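Local atomic coordinates of phosphonopyruvate hydrolase (Variovorax sp., PDB entry 2HJP), a protein that hydrolyses phosphonopyruvate to pyruvate and phosphate, cleaving its carbon-phosphorus bond with the help of a divalent metal ion. Residues 5-10 and 149-154; 109-114 and 155-160; 136-141 and 178-183; 167-172 and 200-205; 207-212 and 229-234. One frame throughout, in Å; residues are numbered along the deposited sequence.

Contact 1 of 5, residues 5-10 and 149-154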
# COMPACT_ATOMS: atom_id res chain seq x y z
N GLN A 5 16.10 21.63 -9.08
CA GLN A 5 16.98 22.74 -9.46
C GLN A 5 17.94 23.01 -8.32
O GLN A 5 19.14 23.20 -8.54
CB GLN A 5 16.17 24.01 -9.73
CG GLN A 5 15.30 23.93 -10.93
CD GLN A 5 14.56 25.21 -11.12
OE1 GLN A 5 13.92 25.74 -10.18
NE2 GLN A 5 14.63 25.75 -12.34
N ALA A 6 17.40 23.08 -7.11
CA ALA A 6 18.24 23.28 -5.93
C ALA A 6 19.40 22.25 -5.85
O ALA A 6 20.49 22.60 -5.54
CB ALA A 6 17.38 23.18 -4.62
N LEU A 7 19.14 20.97 -6.09
CA LEU A 7 20.19 19.97 -6.00
C LEU A 7 21.18 20.16 -7.14
O LEU A 7 22.41 20.10 -6.94
CB LEU A 7 19.60 18.56 -6.03
CG LEU A 7 20.59 17.40 -6.06
CD1 LEU A 7 21.49 17.45 -4.82
CD2 LEU A 7 19.83 16.06 -6.21
N ARG A 8 20.66 20.39 -8.34
CA ARG A 8 21.54 20.63 -9.49
C ARG A 8 22.39 21.89 -9.23
O ARG A 8 23.57 21.91 -9.52
CB ARG A 8 20.64 20.74 -10.74
CG ARG A 8 21.33 20.50 -12.03
CD ARG A 8 21.99 19.19 -12.16
NE ARG A 8 21.12 18.13 -12.67
CZ ARG A 8 21.62 17.12 -13.36
NH1 ARG A 8 20.86 16.12 -13.84
NH2 ARG A 8 22.94 17.12 -13.57
N ALA A 9 21.82 22.93 -8.63
CA ALA A 9 22.57 24.15 -8.32
C ALA A 9 23.73 23.85 -7.32
O ALA A 9 24.87 24.31 -7.49
CB ALA A 9 21.61 25.22 -7.74
N ALA A 10 23.44 23.09 -6.28
CA ALA A 10 24.46 22.71 -5.31
C ALA A 10 25.58 21.92 -6.03
O ALA A 10 26.77 22.17 -5.84
CB ALA A 10 23.80 21.84 -4.19
N ASP A 149 16.67 18.10 -14.68
CA ASP A 149 17.38 18.43 -13.46
C ASP A 149 17.46 17.28 -12.45
O ASP A 149 18.29 17.32 -11.58
CB ASP A 149 16.76 19.62 -12.74
CG ASP A 149 16.87 20.91 -13.54
OD1 ASP A 149 17.85 21.04 -14.28
OD2 ASP A 149 15.97 21.78 -13.41
N PHE A 150 16.57 16.30 -12.57
CA PHE A 150 16.54 15.13 -11.68
C PHE A 150 17.91 14.46 -11.87
O PHE A 150 18.34 14.30 -12.99
CB PHE A 150 15.46 14.17 -12.15
CG PHE A 150 15.41 12.87 -11.40
CD1 PHE A 150 14.60 12.74 -10.23
CD2 PHE A 150 16.03 11.72 -11.91
CE1 PHE A 150 14.43 11.48 -9.60
CE2 PHE A 150 15.85 10.47 -11.28
CZ PHE A 150 15.05 10.36 -10.13
N VAL A 151 18.53 14.01 -10.79
CA VAL A 151 19.88 13.49 -10.80
C VAL A 151 20.04 12.00 -10.71
O VAL A 151 19.49 11.37 -9.82
CB VAL A 151 20.63 14.15 -9.58
CG1 VAL A 151 22.00 13.59 -9.40
CG2 VAL A 151 20.65 15.65 -9.81
N VAL A 152 20.85 11.43 -11.61
CA VAL A 152 21.08 10.01 -11.57
C VAL A 152 22.51 9.74 -11.13
O VAL A 152 23.47 10.11 -11.80
CB VAL A 152 20.84 9.42 -12.96
CG1 VAL A 152 21.26 7.94 -12.99
CG2 VAL A 152 19.39 9.68 -13.37
N ILE A 153 22.63 9.07 -9.99
CA ILE A 153 23.90 8.76 -9.35
C ILE A 153 24.20 7.30 -9.45
O ILE A 153 23.39 6.46 -9.05
CB ILE A 153 23.85 9.18 -7.83
CG1 ILE A 153 23.48 10.68 -7.72
CG2 ILE A 153 25.23 8.95 -7.10
CD1 ILE A 153 23.04 11.13 -6.33
N ALA A 154 25.37 7.00 -10.02
CA ALA A 154 25.78 5.61 -10.15
C ALA A 154 26.75 5.28 -9.02
O ALA A 154 27.78 5.95 -8.81
CB ALA A 154 26.48 5.41 -11.50
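Arg8 of helix 3-13 lays its guanidinium group along the backbone that leads into strand 151-156, and this supplies the hydrogen bonds of the contact. Its NE donates to Asp149 O at 3.1 Å, approaching from above the carbonyl plane, with an N-H...O angle of 150°. A weak second bond joins NH1 to Phe150 O at 3.2 Å. The chain starts with CG swung away from the backbone N (chi1 -159°), then bends about the CB-CG and CG-CD bonds, which turns the group back along residues 149-151.

Val151 CG2 lies over one guanidinium face, offset toward the rim and 3.8 Å from Arg8 NE. The apolar pair is this same Val151 CG2 with Leu7 CD2, at 3.7 Å. Leu7 also packs on Phe17 and Ala106, so the helix lies against the N-terminal ends of strands in the TIM barrel.

At the outer margin, Asp149 OD2 comes within 3.3 Å of Gln5 CG, a methylene; the Gln5 amide is engaged with Thr2.

NH2 of Arg8 forms a salt bridge with Asp181. The guanidinium is thus held by Asp149 O, more weakly by Phe150 O, and by the Asp181 carboxylate, which ties the N-terminal helix to the approaches of two adjacent strands.

Contact 2 of 5, residues 109-114 and 155-160. With PPR (phosphonopyruvate), chain G.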
# COMPACT_ATOMS: atom_id res chain seq x y z
N MET A 109 21.82 4.18 -7.74
CA MET A 109 21.68 2.81 -8.21
C MET A 109 23.12 2.22 -8.28
O MET A 109 24.02 2.84 -8.82
CB MET A 109 21.02 2.78 -9.60
CG MET A 109 20.76 1.41 -10.09
SD MET A 109 19.81 1.33 -11.60
CE MET A 109 20.68 2.50 -12.66
N GLU A 110 23.32 1.05 -7.68
CA GLU A 110 24.67 0.41 -7.63
C GLU A 110 24.83 -0.71 -8.64
O GLU A 110 23.85 -1.30 -9.13
CB GLU A 110 24.90 -0.16 -6.21
CG GLU A 110 23.85 -1.24 -5.87
CD GLU A 110 23.46 -1.22 -4.38
OE1 GLU A 110 23.20 -2.29 -3.83
OE2 GLU A 110 23.42 -0.12 -3.77
N ASP A 111 26.09 -1.03 -8.95
CA ASP A 111 26.33 -2.05 -9.98
C ASP A 111 26.50 -3.50 -9.46
O ASP A 111 27.13 -4.34 -10.13
CB ASP A 111 27.52 -1.65 -10.86
CG ASP A 111 28.79 -1.35 -10.06
OD1 ASP A 111 28.79 -1.54 -8.82
OD2 ASP A 111 29.79 -0.92 -10.67
N LYS A 112 25.95 -3.79 -8.29
CA LYS A 112 26.02 -5.15 -7.77
C LYS A 112 25.06 -5.99 -8.65
O LYS A 112 24.10 -5.46 -9.23
CB LYS A 112 25.53 -5.19 -6.32
CG LYS A 112 26.35 -4.34 -5.39
CD LYS A 112 26.40 -4.81 -3.90
CE LYS A 112 25.07 -4.90 -3.23
NZ LYS A 112 25.23 -5.47 -1.84
N THR A 113 25.31 -7.28 -8.76
CA THR A 113 24.43 -8.14 -9.54
C THR A 113 23.26 -8.32 -8.61
O THR A 113 23.38 -8.10 -7.39
CB THR A 113 25.03 -9.52 -9.79
OG1 THR A 113 25.18 -10.18 -8.53
CG2 THR A 113 26.38 -9.40 -10.45
N PHE A 114 22.13 -8.75 -9.15
CA PHE A 114 20.98 -8.96 -8.31
C PHE A 114 20.12 -9.98 -9.00
O PHE A 114 19.87 -9.86 -10.17
CB PHE A 114 20.16 -7.69 -8.17
CG PHE A 114 18.77 -7.94 -7.72
CD1 PHE A 114 18.53 -8.28 -6.39
CD2 PHE A 114 17.72 -8.03 -8.66
CE1 PHE A 114 17.28 -8.73 -5.98
CE2 PHE A 114 16.47 -8.48 -8.29
CZ PHE A 114 16.23 -8.83 -6.94
N ARG A 155 26.44 4.20 -8.35
CA ARG A 155 27.28 3.75 -7.27
C ARG A 155 28.15 2.60 -7.71
O ARG A 155 27.67 1.57 -8.22
CB ARG A 155 26.40 3.40 -6.07
CG ARG A 155 27.07 2.56 -5.01
CD ARG A 155 26.15 2.40 -3.76
NE ARG A 155 26.55 1.26 -2.95
CZ ARG A 155 26.13 0.98 -1.71
NH1 ARG A 155 25.28 1.79 -1.10
NH2 ARG A 155 26.51 -0.15 -1.10
N VAL A 156 29.46 2.79 -7.54
CA VAL A 156 30.48 1.82 -7.95
C VAL A 156 30.91 0.98 -6.74
O VAL A 156 31.47 1.52 -5.79
CB VAL A 156 31.73 2.60 -8.56
CG1 VAL A 156 32.92 1.65 -8.78
CG2 VAL A 156 31.33 3.33 -9.85
N GLU A 157 30.65 -0.32 -6.80
CA GLU A 157 30.96 -1.29 -5.75
C GLU A 157 32.29 -2.03 -5.93
O GLU A 157 32.68 -2.86 -5.09
CB GLU A 157 29.87 -2.36 -5.72
CG GLU A 157 28.54 -1.95 -5.18
CD GLU A 157 28.60 -1.77 -3.70
OE1 GLU A 157 28.88 -2.73 -2.97
OE2 GLU A 157 28.36 -0.64 -3.29
N ALA A 158 32.98 -1.75 -7.03
CA ALA A 158 34.24 -2.44 -7.33
C ALA A 158 35.31 -2.44 -6.19
O ALA A 158 36.03 -3.43 -6.03
CB ALA A 158 34.82 -1.89 -8.62
N LEU A 159 35.44 -1.35 -5.42
CA LEU A 159 36.43 -1.37 -4.31
C LEU A 159 35.98 -2.43 -3.28
O LEU A 159 36.73 -3.32 -2.88
CB LEU A 159 36.56 0.02 -3.65
CG LEU A 159 37.20 1.09 -4.55
CD1 LEU A 159 37.50 2.41 -3.84
CD2 LEU A 159 38.48 0.52 -5.03
N ILE A 160 34.72 -2.35 -2.91
CA ILE A 160 34.12 -3.26 -1.96
C ILE A 160 34.19 -4.72 -2.46
O ILE A 160 34.49 -5.62 -1.68
CB ILE A 160 32.67 -2.85 -1.71
CG1 ILE A 160 32.68 -1.44 -1.12
CG2 ILE A 160 31.95 -3.91 -0.89
CD1 ILE A 160 33.22 -1.30 0.27
C1 PPR G . 22.07 2.76 2.47
O1 PPR G . 22.12 3.69 3.37
O2' PPR G . 21.14 2.03 2.27
C2 PPR G . 23.31 2.66 1.63
C3 PPR G . 24.60 2.91 1.99
O2 PPR G . 23.06 2.26 0.38
P PPR G . 25.28 1.36 2.77
O1P PPR G . 25.26 0.32 1.62
O2P PPR G . 24.34 1.03 3.96
O3P PPR G . 26.66 1.70 3.13
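Arg155 runs beside Glu110 where strands 106-110 and 151-156 pair in parallel, joined by Arg155 N to Met109 O (2.8 Å) and Asp111 N to Arg155 O. From CB, which lies against the Met109 carbonyl and Glu110 CA, the arginine extends straight: CG is anti to the backbone N (chi1 164°) and packs on Glu110 CB at 3.7 Å, while CD passes Glu110 OE2. Glu157 OE2 sits near the guanidinium plane and accepts from NE at 2.6 Å and from NH2 at 2.9 Å, both from the same face of the carboxylate. Glu110 OE2 lies above the guanidinium, 3.5 Å from NE, an ion pair toward which no N-H points. At the tip, Arg155 NH1 donates to PPR O1P at 3.1 Å. Arg155 NH2 donates to PPR O1P at 3.0 Å, and NH1 makes a weak bond to O2.

Behind this, Asp111 OD1 receives Glu157 N at 3.0 Å on its syn side, and OD2 is hydrogen-bonded to Tyr175 OH. Asp111 thus fixes the backbone of the residue that orients the arginine. With His186 and Arg188 also binding the substrate, the network probably holds Arg155 rigid and partly offsets its charge, leaving NH1 and NH2 to meet O1P and O2.

Contact 3 of 5, residues 136-141 and 178-183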
# COMPACT_ATOMS: atom_id res chain seq x y z
N GLY A 136 23.83 0.30 -19.67
CA GLY A 136 22.45 0.27 -20.17
C GLY A 136 21.42 0.73 -19.11
O GLY A 136 20.43 1.43 -19.38
N LYS A 137 21.63 0.28 -17.88
CA LYS A 137 20.74 0.67 -16.77
C LYS A 137 20.75 2.18 -16.46
O LYS A 137 19.72 2.81 -16.23
CB LYS A 137 21.12 -0.18 -15.56
CG LYS A 137 20.69 -1.66 -15.77
CD LYS A 137 21.27 -2.56 -14.70
CE LYS A 137 20.52 -2.38 -13.39
NZ LYS A 137 20.72 -3.54 -12.42
N ILE A 138 21.92 2.76 -16.47
CA ILE A 138 22.05 4.19 -16.22
C ILE A 138 21.42 4.95 -17.39
O ILE A 138 20.70 5.93 -17.18
CB ILE A 138 23.56 4.54 -16.13
CG1 ILE A 138 24.09 4.02 -14.79
CG2 ILE A 138 23.80 6.07 -16.28
CD1 ILE A 138 23.50 4.65 -13.49
N ALA A 139 21.71 4.52 -18.63
CA ALA A 139 21.13 5.21 -19.81
C ALA A 139 19.59 5.09 -19.76
O ALA A 139 18.88 6.04 -20.12
CB ALA A 139 21.68 4.59 -21.14
N ALA A 140 19.07 3.93 -19.33
CA ALA A 140 17.60 3.76 -19.18
C ALA A 140 17.06 4.76 -18.13
O ALA A 140 15.94 5.31 -18.30
CB ALA A 140 17.23 2.30 -18.75
N ALA A 141 17.81 4.97 -17.04
CA ALA A 141 17.37 5.87 -16.00
C ALA A 141 17.34 7.28 -16.51
O ALA A 141 16.36 8.00 -16.27
CB ALA A 141 18.28 5.78 -14.74
N ALA A 178 27.74 6.91 -19.76
CA ALA A 178 26.35 6.47 -20.04
C ALA A 178 25.35 7.53 -19.56
O ALA A 178 24.16 7.39 -19.76
CB ALA A 178 26.06 5.09 -19.34
N GLY A 179 25.81 8.57 -18.89
CA GLY A 179 24.85 9.54 -18.41
C GLY A 179 24.77 9.81 -16.92
O GLY A 179 24.04 10.72 -16.52
N ALA A 180 25.53 9.09 -16.10
CA ALA A 180 25.47 9.41 -14.66
C ALA A 180 25.86 10.87 -14.33
O ALA A 180 26.82 11.43 -14.89
CB ALA A 180 26.32 8.43 -13.86
N ASP A 181 25.10 11.52 -13.44
CA ASP A 181 25.39 12.91 -13.10
C ASP A 181 26.39 12.97 -12.01
O ASP A 181 26.94 14.05 -11.74
CB ASP A 181 24.09 13.60 -12.64
CG ASP A 181 23.05 13.68 -13.78
OD1 ASP A 181 23.33 14.44 -14.73
OD2 ASP A 181 22.00 12.98 -13.75
N ALA A 182 26.59 11.83 -11.35
CA ALA A 182 27.59 11.76 -10.26
C ALA A 182 27.96 10.34 -9.98
O ALA A 182 27.23 9.43 -10.36
CB ALA A 182 27.05 12.43 -9.01
N ILE A 183 29.12 10.13 -9.35
CA ILE A 183 29.57 8.79 -9.07
C ILE A 183 29.80 8.61 -7.56
O ILE A 183 30.59 9.35 -6.93
CB ILE A 183 30.86 8.51 -9.83
CG1 ILE A 183 30.65 8.78 -11.35
CG2 ILE A 183 31.31 7.12 -9.49
CD1 ILE A 183 31.56 8.11 -12.30
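Ile138 CG2 presses on the flat backbone peptides of the turn at Gly179. The plane of the Gly179-Ala180 peptide carries the methyl over one face, displaced toward the nitrogen, with Ile138 CG2 3.5 Å from Ala180 N. The preceding peptide, Ala178-Gly179, has Ile138 CG2 above its oxygen, 3.7 Å from Ala178 O. Ala139 CA lies in front of that carbonyl oxygen, somewhat out of the peptide plane and also 3.7 Å from Ala178 O. One branch of the isoleucine therefore serves two successive peptides, and it is placed there because CG2 points opposite the backbone N of Ile138, with CG1 turned to the other side (chi1 -74°).

The turn itself is a Schellman motif closing helix 165-177. Gly179 takes a positive phi of 121°, and the backbone then leads into strand 182-185 of the TIM barrel. Helix 131-144 packs on the C-terminal end of helix 165-177, where the chain turns into that strand.

Methyl contacts complete the interface. Ala178 CB points to the helix and meets Ile138 CG2 at 3.9 Å; Ala180 CB is a little farther from the same atom, at 4.2 Å. No hydrogen bond crosses between the segments. Beyond them, Ile138 continues inward onto Ala154 and Met109, and the outer side of the helix, at Ala139 and Ala140, packs on Tyr288 of the second subunit.

Contact 4 of 5, residues 167-172 and 200-205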
# COMPACT_ATOMS: atom_id res chain seq x y z
N GLU A 167 39.80 -0.81 -11.95
CA GLU A 167 38.46 -1.25 -12.36
C GLU A 167 37.35 -0.30 -11.81
O GLU A 167 36.39 0.01 -12.53
CB GLU A 167 38.23 -2.69 -11.84
CG GLU A 167 36.84 -3.28 -12.14
CD GLU A 167 36.56 -3.43 -13.65
OE1 GLU A 167 37.39 -2.95 -14.45
OE2 GLU A 167 35.37 -3.68 -14.04
N ALA A 168 37.50 0.15 -10.56
CA ALA A 168 36.56 1.09 -9.94
C ALA A 168 36.57 2.35 -10.79
O ALA A 168 35.49 2.85 -11.16
CB ALA A 168 36.98 1.40 -8.46
N VAL A 169 37.77 2.85 -11.15
CA VAL A 169 37.79 4.06 -11.99
C VAL A 169 37.25 3.80 -13.40
O VAL A 169 36.56 4.66 -13.99
CB VAL A 169 39.20 4.68 -12.11
CG1 VAL A 169 39.23 5.72 -13.26
CG2 VAL A 169 39.54 5.29 -10.77
N ARG A 170 37.56 2.63 -13.94
CA ARG A 170 37.08 2.30 -15.27
C ARG A 170 35.54 2.29 -15.27
O ARG A 170 34.91 2.78 -16.20
CB ARG A 170 37.60 0.91 -15.65
CG ARG A 170 37.04 0.46 -16.99
NH2 ARG A 170 40.23 -1.15 -16.35
N ARG A 171 34.95 1.70 -14.22
CA ARG A 171 33.48 1.65 -14.12
C ARG A 171 32.90 3.02 -13.93
O ARG A 171 31.94 3.37 -14.60
CB ARG A 171 33.03 0.72 -12.97
CG ARG A 171 33.08 -0.73 -13.39
CD ARG A 171 32.84 -1.72 -12.25
NE ARG A 171 32.98 -3.09 -12.75
CZ ARG A 171 31.98 -3.84 -13.24
NH1 ARG A 171 30.74 -3.39 -13.31
NH2 ARG A 171 32.23 -5.05 -13.72
N GLY A 172 33.48 3.81 -13.04
CA GLY A 172 32.96 5.16 -12.86
C GLY A 172 32.90 5.92 -14.20
O GLY A 172 31.93 6.60 -14.53
N LYS A 200 41.88 10.90 -5.64
CA LYS A 200 43.05 11.51 -6.26
C LYS A 200 43.18 11.02 -7.70
O LYS A 200 43.56 11.77 -8.58
CB LYS A 200 44.33 11.14 -5.50
CG LYS A 200 45.59 11.77 -6.14
N SER A 201 42.87 9.78 -7.97
CA SER A 201 42.98 9.33 -9.34
C SER A 201 41.77 9.60 -10.22
O SER A 201 41.90 9.60 -11.41
CB SER A 201 43.36 7.86 -9.40
OG SER A 201 42.27 7.00 -9.14
N TRP A 202 40.61 9.91 -9.65
CA TRP A 202 39.40 10.11 -10.46
C TRP A 202 39.64 11.17 -11.55
O TRP A 202 39.97 12.29 -11.24
CB TRP A 202 38.23 10.54 -9.55
CG TRP A 202 37.00 10.84 -10.34
CD1 TRP A 202 36.37 12.03 -10.47
CD2 TRP A 202 36.28 9.89 -11.15
NE1 TRP A 202 35.27 11.89 -11.30
CE2 TRP A 202 35.20 10.59 -11.74
CE3 TRP A 202 36.45 8.53 -11.44
CZ2 TRP A 202 34.27 9.95 -12.63
CZ3 TRP A 202 35.53 7.89 -12.32
CH2 TRP A 202 34.45 8.62 -12.91
N PRO A 203 39.45 10.82 -12.83
CA PRO A 203 39.64 11.69 -14.00
C PRO A 203 38.35 12.25 -14.65
O PRO A 203 38.40 13.16 -15.53
CB PRO A 203 40.44 10.79 -14.95
CG PRO A 203 39.79 9.41 -14.75
CD PRO A 203 39.31 9.40 -13.26
N GLY A 204 37.20 11.74 -14.19
CA GLY A 204 35.92 12.16 -14.76
C GLY A 204 35.57 13.59 -14.47
O GLY A 204 36.16 14.23 -13.60
N LYS A 205 34.57 14.09 -15.20
CA LYS A 205 34.13 15.47 -15.07
C LYS A 205 33.03 15.60 -14.01
O LYS A 205 32.98 16.61 -13.30
CB LYS A 205 33.61 15.98 -16.43
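Val169 and Pro203 make the apolar core of this contact, their side chains meeting tip to tip with Val169 CG1 reaching Pro203 CD at 3.7 Å. The valine spreads its two branches over two neighbours: CG1, trans to the main-chain nitrogen (chi1 166°), goes to the proline, while CG2 meets Ser201 OG at 3.6 Å. That hydroxyl is engaged with the Phe198 carbonyl, so the methyl merely packs against it.

Ring-to-backbone packing supplies the second element. Trp202 presents the edge of its six-membered ring to helix 165-177, with CH2 3.4 Å from Gly172 C and CZ3 3.8 Å from Val169 O. Lacking a side chain, Gly172 lets the indole come right up to the helix backbone. One face of the indole is covered by its own chain, as Pro203 CD and Gly204 N fold over it.

Polar bonding between the segments is absent; the indole NE1 instead donates to Val206 O, which probably helps fix the rotation of the ring.

The arrangement joins two consecutive outer helices of the TIM barrel at the point where helix 193-201 ends and the chain turns inward. Trp202 also packs on Gln173 and Glu176 of helix 165-177, and on Ile183 of strand 182-185.

Contact 5 of 5, residues 207-212 and 229-234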
# COMPACT_ATOMS: atom_id res chain seq x y z
N PRO A 207 30.95 15.09 -10.45
CA PRO A 207 31.31 15.04 -9.03
C PRO A 207 31.18 13.71 -8.38
O PRO A 207 30.38 12.86 -8.77
CB PRO A 207 30.36 16.01 -8.34
CG PRO A 207 29.56 16.63 -9.38
CD PRO A 207 29.78 15.95 -10.71
N LEU A 208 31.98 13.51 -7.36
CA LEU A 208 31.90 12.27 -6.59
C LEU A 208 31.01 12.42 -5.36
O LEU A 208 30.76 13.55 -4.87
CB LEU A 208 33.28 11.85 -6.11
CG LEU A 208 34.24 11.60 -7.26
CD1 LEU A 208 35.57 11.22 -6.62
CD2 LEU A 208 33.69 10.51 -8.27
N VAL A 209 30.54 11.27 -4.90
CA VAL A 209 29.69 11.19 -3.70
C VAL A 209 30.35 10.18 -2.75
O VAL A 209 30.70 9.07 -3.18
CB VAL A 209 28.25 10.65 -4.03
CG1 VAL A 209 27.36 10.67 -2.73
CG2 VAL A 209 27.62 11.42 -5.18
N LEU A 210 30.52 10.59 -1.49
CA LEU A 210 31.07 9.71 -0.45
C LEU A 210 30.05 9.39 0.66
O LEU A 210 29.20 10.26 1.04
CB LEU A 210 32.31 10.39 0.22
CG LEU A 210 33.47 10.82 -0.69
CD1 LEU A 210 34.65 11.44 0.06
CD2 LEU A 210 33.94 9.53 -1.43
N VAL A 211 30.13 8.19 1.21
CA VAL A 211 29.28 7.77 2.35
C VAL A 211 30.35 7.27 3.32
O VAL A 211 30.69 6.08 3.33
CB VAL A 211 28.36 6.61 1.92
CG1 VAL A 211 27.38 6.22 3.10
CG2 VAL A 211 27.63 6.99 0.62
N PRO A 212 30.93 8.16 4.11
CA PRO A 212 32.00 7.89 5.09
C PRO A 212 31.67 7.15 6.36
O PRO A 212 32.43 7.23 7.30
CB PRO A 212 32.54 9.28 5.39
CG PRO A 212 31.27 10.13 5.40
CD PRO A 212 30.47 9.58 4.22
N VAL A 229 34.72 15.97 -4.87
CA VAL A 229 33.54 15.43 -4.16
C VAL A 229 32.49 16.53 -4.03
O VAL A 229 32.81 17.59 -3.54
CB VAL A 229 33.95 15.00 -2.72
CG1 VAL A 229 32.76 14.51 -1.90
CG2 VAL A 229 34.99 13.94 -2.80
N GLY A 230 31.26 16.29 -4.48
CA GLY A 230 30.23 17.31 -4.31
C GLY A 230 29.16 16.97 -3.25
O GLY A 230 28.38 17.83 -2.83
N ILE A 231 29.15 15.73 -2.78
CA ILE A 231 28.14 15.31 -1.84
C ILE A 231 28.67 14.36 -0.78
O ILE A 231 29.39 13.47 -1.10
CB ILE A 231 26.99 14.55 -2.60
CG1 ILE A 231 26.26 15.50 -3.53
CG2 ILE A 231 25.96 13.99 -1.64
CD1 ILE A 231 25.46 14.82 -4.65
N VAL A 232 28.34 14.59 0.49
CA VAL A 232 28.70 13.60 1.47
C VAL A 232 27.37 13.08 2.04
O VAL A 232 26.43 13.87 2.32
CB VAL A 232 29.54 14.15 2.58
CG1 VAL A 232 28.93 15.36 3.10
CG2 VAL A 232 29.72 13.05 3.68
N ILE A 233 27.24 11.77 2.19
CA ILE A 233 25.97 11.22 2.74
C ILE A 233 26.24 10.54 4.10
O ILE A 233 27.18 9.74 4.21
CB ILE A 233 25.40 10.12 1.77
CG1 ILE A 233 24.81 10.81 0.50
CG2 ILE A 233 24.27 9.25 2.49
CD1 ILE A 233 23.35 11.23 0.52
N TYR A 234 25.42 10.88 5.11
CA TYR A 234 25.49 10.22 6.44
C TYR A 234 24.51 9.08 6.29
O TYR A 234 23.28 9.24 6.31
CB TYR A 234 25.18 11.25 7.49
CG TYR A 234 26.32 12.26 7.50
CD1 TYR A 234 27.60 11.87 7.85
CD2 TYR A 234 26.11 13.59 7.14
CE1 TYR A 234 28.68 12.79 7.83
CE2 TYR A 234 27.17 14.55 7.12
CZ TYR A 234 28.45 14.11 7.47
OH TYR A 234 29.48 15.00 7.43
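Leu208 to Leu210 and Val229 to Ile233 zip together closely as neighbouring parallel strands. Leu210 uses both its N and its O toward strand 229-234: N donates to Ile231 O at 3.1 Å, and O accepts from Ile233 N at 2.7 Å. Earlier, Leu208 O accepts from Gly230 N at 2.8 Å and weakly from Ile231 N, a forked arrangement at the beta bulge, where the register slips by one residue. Val209 CG1 runs beside Ile231 CG2 at 3.8 Å; on the other face the Leu210 and Val229 side chains cross at about a right angle, with Leu210 CD1 3.8 Å from Val229 CG2, and Val232 CG2 meets Pro212 CD at 3.6 Å.

Pro207, partly exposed, marks the looser side, its CB 4.0 Å from Gly230 N. At the other end only the Pro212-Tyr234 pair is loose; the tyrosine hydroxyl bonds Glu220.

Val211 lies close to phosphonopyruvate and His186, and Ile233 close to Trp40 of the substrate site. These are the last two strands of the eight-stranded TIM barrel, linked by a beta-alpha-beta crossover. Helix 220-224 covers the Leu210, Val229 and Val232 face through Ile223; strand 182-185 flanks one side and strand 17-21 the other, closing the barrel.

From the N terminus, contact 1 closes the longest loop, bringing helix 3-13 to the start of strand 151-156. Contact 2 opens within that loop and ends beyond it, so the two cross, sharing strand 151-156 and meeting through Ile153 and Met109. Contact 3 opens before either has closed and crosses both; its Asp181 is bonded to Val152 of contact 1. Contact 4 starts after contacts 1 and 2 are complete but crosses contact 3, uniting successive outer helices. Contact 5 follows all the others in series with a short loop, its strand 208-210 pairing with Ile183 of contact 3. Together they tie the N-terminal helix, the outer helices and the later barrel strands.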